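Local coordinates for ORF10 (Moritella marina, PDB 6RIW), which forms the ketosynthase and chain length factor didomain of a polyunsaturated fatty acid synthase, the part that probably carries out condensation during chain elongation, at residues T661-V673 against I868-L880. Sequence-based numbering, arbitrary orientation.
Sequences TVSAEENSVYRCV and INGLGRDNSCAHL
In the thiolase-fold chain length factor half of the didomain, the turn entering helix 668-682 packs on the hairpin of strands 865-870 and 876-884. By sequence, Glu-666 probably occupies the position of the nucleophilic cysteine of ketosynthases, and the hairpin loop probably that of their glycine-rich GFGGTN-like segment. The Glu-666 chain bends at its second torsion, bringing OE1 2.8 Å from the Arg-873 backbone N, which meets the carboxylate from above its plane. Gly-872 CA lies against the same oxygen, where a CB would collide with OE1. Next along, Asn-667 ND2 donates to Asp-874 OD2 (2.8 Å, N-H...O 171°), which accepts on its syn lone pair while the amide and carboxylate planes stand 90° apart. A second, weak bond runs from this ND2 to Ser-876 O. Asp-874 OD2 is also held by Ser-876 OG at 2.7 Å and by a water that bridges to Arg-671 NE, so three donors grip it; the Arg-671 guanidinium is further paired with Glu-674.

Within the first turn of the helix, Tyr-670 lays its ring against the strands. CG stands anti to the carbonyl carbon of Tyr-670 (chi1 -57°), which turns the ring toward the strands, and one face takes Leu-880 CD1, a CH-pi contact 3.6 Å from the centroid. Ala-878 CB meets Tyr-670 CD2 obliquely at 3.6 Å, and Gly-870 CA faces the ring edge, while Ile-846 of helix 841-854 and Phe-770 of strand 763-772 also touch the tyrosine. A serine in its place would probably open a gap above Leu-880 and Ala-878 and leave the water at Asn-869 O without its phenolic partner. That water lies in the ring plane, 2.7 Å from Tyr-670 OH, and donates to Asn-869 O at 2.6 Å.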
loop_
_atom_site.group_PDB
_atom_site.type_symbol
_atom_site.label_atom_id
_atom_site.label_comp_id
_atom_site.label_asym_id
_atom_site.label_seq_id
_atom_site.Cartn_x
_atom_site.Cartn_y
_atom_site.Cartn_z
ATOM N N THR A 661 -2.981 -3.080 -4.710
ATOM C CA THR A 661 -2.032 -2.008 -4.989
ATOM C C THR A 661 -0.618 -2.558 -4.886
ATOM O O THR A 661 -0.368 -3.553 -4.201
ATOM C CB THR A 661 -2.205 -0.798 -4.049
ATOM O OG1 THR A 661 -1.892 -1.172 -2.707
ATOM C CG2 THR A 661 -3.628 -0.269 -4.126
ATOM N N VAL A 662 0.299 -1.908 -5.608
ATOM C CA VAL A 662 1.713 -2.248 -5.647
ATOM C C VAL A 662 2.462 -0.943 -5.406
ATOM O O VAL A 662 2.168 0.064 -6.060
ATOM C CB VAL A 662 2.122 -2.849 -7.008
ATOM C CG1 VAL A 662 3.634 -3.025 -7.086
ATOM C CG2 VAL A 662 1.427 -4.208 -7.224
ATOM N N SER A 663 3.395 -0.946 -4.461
ATOM C CA SER A 663 4.119 0.264 -4.095
ATOM C C SER A 663 5.614 -0.007 -4.158
ATOM O O SER A 663 6.120 -0.904 -3.475
ATOM C CB SER A 663 3.702 0.748 -2.700
ATOM O OG SER A 663 2.301 1.001 -2.658
ATOM N N ALA A 664 6.320 0.762 -4.978
ATOM C CA ALA A 664 7.775 0.674 -5.032
ATOM C C ALA A 664 8.337 2.046 -5.381
ATOM O O ALA A 664 9.267 2.160 -6.184
ATOM C CB ALA A 664 8.250 -0.395 -6.025
ATOM N N GLU A 665 7.746 3.095 -4.811
ATOM C CA GLU A 665 8.186 4.497 -4.989
ATOM C C GLU A 665 8.105 4.833 -6.486
ATOM O O GLU A 665 7.130 4.455 -7.159
ATOM C CB GLU A 665 9.564 4.684 -4.349
ATOM C CG GLU A 665 9.594 4.374 -2.832
ATOM C CD GLU A 665 8.540 5.149 -2.055
ATOM O OE1 GLU A 665 8.305 6.339 -2.396
ATOM O OE2 GLU A 665 7.918 4.572 -1.122
ATOM N N GLU A 666 9.083 5.555 -7.049
ATOM C CA GLU A 666 8.959 5.947 -8.452
ATOM C C GLU A 666 8.908 4.736 -9.374
ATOM O O GLU A 666 8.343 4.819 -10.468
ATOM C CB GLU A 666 10.122 6.863 -8.867
ATOM C CG GLU A 666 10.059 8.258 -8.228
ATOM C CD GLU A 666 10.884 8.355 -6.934
ATOM O OE1 GLU A 666 10.913 7.374 -6.148
ATOM O OE2 GLU A 666 11.492 9.428 -6.686
ATOM N N ASN A 667 9.484 3.601 -8.960
ATOM C CA ASN A 667 9.457 2.394 -9.782
ATOM C C ASN A 667 8.193 1.551 -9.586
ATOM O O ASN A 667 8.143 0.404 -10.047
ATOM C CB ASN A 667 10.720 1.565 -9.524
ATOM C CG ASN A 667 11.934 2.130 -10.270
ATOM O OD1 ASN A 667 11.811 2.606 -11.398
ATOM N ND2 ASN A 667 13.086 2.139 -9.617
ATOM N N SER A 668 7.152 2.100 -8.961
ATOM C CA SER A 668 5.931 1.325 -8.736
ATOM C C SER A 668 5.374 0.725 -10.033
ATOM O O SER A 668 5.023 -0.460 -10.080
ATOM C CB SER A 668 4.867 2.215 -8.090
ATOM O OG SER A 668 5.236 2.619 -6.777
ATOM N N VAL A 669 5.249 1.538 -11.084
ATOM C CA VAL A 669 4.645 1.049 -12.325
ATOM C C VAL A 669 5.519 -0.015 -12.980
ATOM O O VAL A 669 5.009 -1.010 -13.511
ATOM C CB VAL A 669 4.371 2.215 -13.293
ATOM C CG1 VAL A 669 3.986 1.664 -14.699
ATOM C CG2 VAL A 669 3.244 3.107 -12.762
ATOM N N TYR A 670 6.843 0.167 -12.968
ATOM C CA TYR A 670 7.705 -0.835 -13.591
ATOM C C TYR A 670 7.692 -2.155 -12.816
ATOM O O TYR A 670 7.760 -3.225 -13.428
ATOM C CB TYR A 670 9.131 -0.266 -13.739
ATOM C CG TYR A 670 9.181 1.036 -14.533
ATOM C CD1 TYR A 670 8.307 1.265 -15.585
ATOM C CD2 TYR A 670 10.088 2.045 -14.213
ATOM C CE1 TYR A 670 8.336 2.461 -16.317
ATOM C CE2 TYR A 670 10.123 3.248 -14.942
ATOM C CZ TYR A 670 9.252 3.438 -15.988
ATOM O OH TYR A 670 9.296 4.628 -16.701
ATOM N N ARG A 671 7.567 -2.117 -11.484
ATOM C CA ARG A 671 7.356 -3.372 -10.762
ATOM C C ARG A 671 6.018 -4.024 -11.127
ATOM O O ARG A 671 5.918 -5.258 -11.120
ATOM C CB ARG A 671 7.447 -3.161 -9.248
ATOM C CG ARG A 671 8.857 -2.782 -8.740
ATOM C CD ARG A 671 9.876 -3.938 -8.836
ATOM N NE ARG A 671 11.184 -3.538 -8.296
ATOM C CZ ARG A 671 12.303 -4.257 -8.424
ATOM N NH1 ARG A 671 13.441 -3.813 -7.892
ATOM N NH2 ARG A 671 12.286 -5.424 -9.074
ATOM N N CYS A 672 4.983 -3.231 -11.427
ATOM C CA CYS A 672 3.717 -3.807 -11.898
ATOM C C CYS A 672 3.884 -4.489 -13.244
ATOM O O CYS A 672 3.260 -5.529 -13.509
ATOM C CB CYS A 672 2.640 -2.722 -12.023
ATOM S SG CYS A 672 1.992 -2.117 -10.449
ATOM N N VAL A 673 4.658 -3.884 -14.143
ATOM C CA VAL A 673 4.899 -4.522 -15.439
ATOM C C VAL A 673 5.554 -5.887 -15.237
ATOM O O VAL A 673 5.151 -6.893 -15.836
ATOM C CB VAL A 673 5.750 -3.593 -16.322
ATOM C CG1 VAL A 673 6.171 -4.294 -17.616
ATOM C CG2 VAL A 673 4.987 -2.276 -16.615
ATOM N N ILE A 868 13.359 3.046 -21.983
ATOM C CA ILE A 868 12.908 3.865 -20.859
ATOM C C ILE A 868 13.769 3.524 -19.653
ATOM O O ILE A 868 13.976 2.343 -19.351
ATOM C CB ILE A 868 11.422 3.619 -20.535
ATOM C CG1 ILE A 868 10.567 3.706 -21.808
ATOM C CG2 ILE A 868 10.941 4.576 -19.406
ATOM C CD1 ILE A 868 9.042 3.455 -21.548
ATOM N N ASN A 869 14.234 4.553 -18.941
ATOM C CA ASN A 869 15.013 4.375 -17.726
ATOM C C ASN A 869 14.230 4.896 -16.524
ATOM O O ASN A 869 13.463 5.852 -16.636
ATOM C CB ASN A 869 16.365 5.099 -17.838
ATOM C CG ASN A 869 17.389 4.580 -16.847
ATOM O OD1 ASN A 869 17.652 3.377 -16.781
ATOM N ND2 ASN A 869 17.956 5.484 -16.047
ATOM N N GLY A 870 14.402 4.236 -15.380
ATOM C CA GLY A 870 13.731 4.618 -14.150
ATOM C C GLY A 870 14.642 4.543 -12.940
ATOM O O GLY A 870 15.422 3.592 -12.803
ATOM N N LEU A 871 14.582 5.573 -12.083
ATOM C CA LEU A 871 15.299 5.625 -10.820
ATOM C C LEU A 871 14.300 6.041 -9.760
ATOM O O LEU A 871 13.177 6.441 -10.071
ATOM C CB LEU A 871 16.488 6.613 -10.848
ATOM C CG LEU A 871 17.576 6.319 -11.894
ATOM C CD1 LEU A 871 18.565 7.484 -11.972
ATOM C CD2 LEU A 871 18.324 5.037 -11.529
ATOM N N GLY A 872 14.685 5.942 -8.495
ATOM C CA GLY A 872 13.805 6.488 -7.475
ATOM C C GLY A 872 14.273 6.148 -6.074
ATOM O O GLY A 872 15.371 5.629 -5.858
ATOM N N ARG A 873 13.399 6.451 -5.126
ATOM C CA ARG A 873 13.755 6.242 -3.737
ATOM C C ARG A 873 13.751 4.775 -3.344
ATOM O O ARG A 873 14.116 4.464 -2.204
ATOM C CB ARG A 873 12.810 7.037 -2.840
ATOM C CG ARG A 873 13.029 8.550 -2.916
ATOM C CD ARG A 873 14.479 8.906 -2.495
ATOM N NE ARG A 873 14.696 8.648 -1.068
ATOM C CZ ARG A 873 15.885 8.660 -0.469
ATOM N NH1 ARG A 873 16.994 8.912 -1.164
ATOM N NH2 ARG A 873 15.971 8.446 0.833
ATOM N N ASP A 874 13.340 3.869 -4.231
ATOM C CA ASP A 874 13.475 2.447 -3.932
ATOM C C ASP A 874 14.899 1.943 -4.142
ATOM O O ASP A 874 15.198 0.799 -3.774
ATOM C CB ASP A 874 12.510 1.649 -4.803
ATOM C CG ASP A 874 12.684 1.979 -6.292
ATOM O OD1 ASP A 874 12.549 3.186 -6.679
ATOM O OD2 ASP A 874 12.966 1.040 -7.065
ATOM N N ASN A 875 15.782 2.777 -4.699
ATOM C CA ASN A 875 17.207 2.440 -4.859
ATOM C C ASN A 875 17.390 1.234 -5.785
ATOM O O ASN A 875 18.162 0.307 -5.511
ATOM C CB ASN A 875 17.890 2.208 -3.498
ATOM C CG ASN A 875 19.392 2.451 -3.559
ATOM O OD1 ASN A 875 19.925 2.836 -4.600
ATOM N ND2 ASN A 875 20.078 2.244 -2.445
ATOM N N SER A 876 16.648 1.226 -6.885
ATOM C CA SER A 876 16.947 0.301 -7.967
ATOM C C SER A 876 16.741 1.020 -9.290
ATOM O O SER A 876 16.018 2.021 -9.387
ATOM C CB SER A 876 16.100 -0.982 -7.883
ATOM O OG SER A 876 14.737 -0.686 -8.051
ATOM N N CYS A 877 17.447 0.548 -10.298
ATOM C CA CYS A 877 17.294 1.076 -11.637
ATOM C C CYS A 877 16.409 0.121 -12.427
ATOM O O CYS A 877 16.641 -1.092 -12.419
ATOM C CB CYS A 877 18.649 1.233 -12.319
ATOM S SG CYS A 877 18.424 1.756 -14.027
ATOM N N ALA A 878 15.390 0.662 -13.076
ATOM C CA ALA A 878 14.558 -0.076 -14.008
ATOM C C ALA A 878 14.911 0.360 -15.423
ATOM O O ALA A 878 15.186 1.540 -15.669
ATOM C CB ALA A 878 13.060 0.162 -13.739
ATOM N N HIS A 879 14.925 -0.592 -16.348
ATOM C CA HIS A 879 15.132 -0.269 -17.756
ATOM C C HIS A 879 14.170 -1.087 -18.605
ATOM O O HIS A 879 14.054 -2.306 -18.415
ATOM C CB HIS A 879 16.585 -0.543 -18.173
ATOM C CG HIS A 879 17.092 0.367 -19.255
ATOM N ND1 HIS A 879 17.530 1.656 -19.015
ATOM C CD2 HIS A 879 17.251 0.156 -20.586
ATOM C CE1 HIS A 879 17.923 2.201 -20.157
ATOM N NE2 HIS A 879 17.768 1.309 -21.125
ATOM N N LEU A 880 13.478 -0.421 -19.527
ATOM C CA LEU A 880 12.470 -1.077 -20.352
ATOM C C LEU A 880 12.783 -0.846 -21.819
ATOM O O LEU A 880 13.305 0.208 -22.195
ATOM C CB LEU A 880 11.060 -0.543 -20.086
ATOM C CG LEU A 880 10.463 -0.788 -18.710
ATOM C CD1 LEU A 880 10.953 0.261 -17.737
ATOM C CD2 LEU A 880 8.929 -0.730 -18.806
HETATM O O HOH W 1 11.375 5.137 -11.873
HETATM O O HOH W 2 11.028 6.643 -16.318
HETATM O O HOH W 3 11.817 -1.403 -6.698
#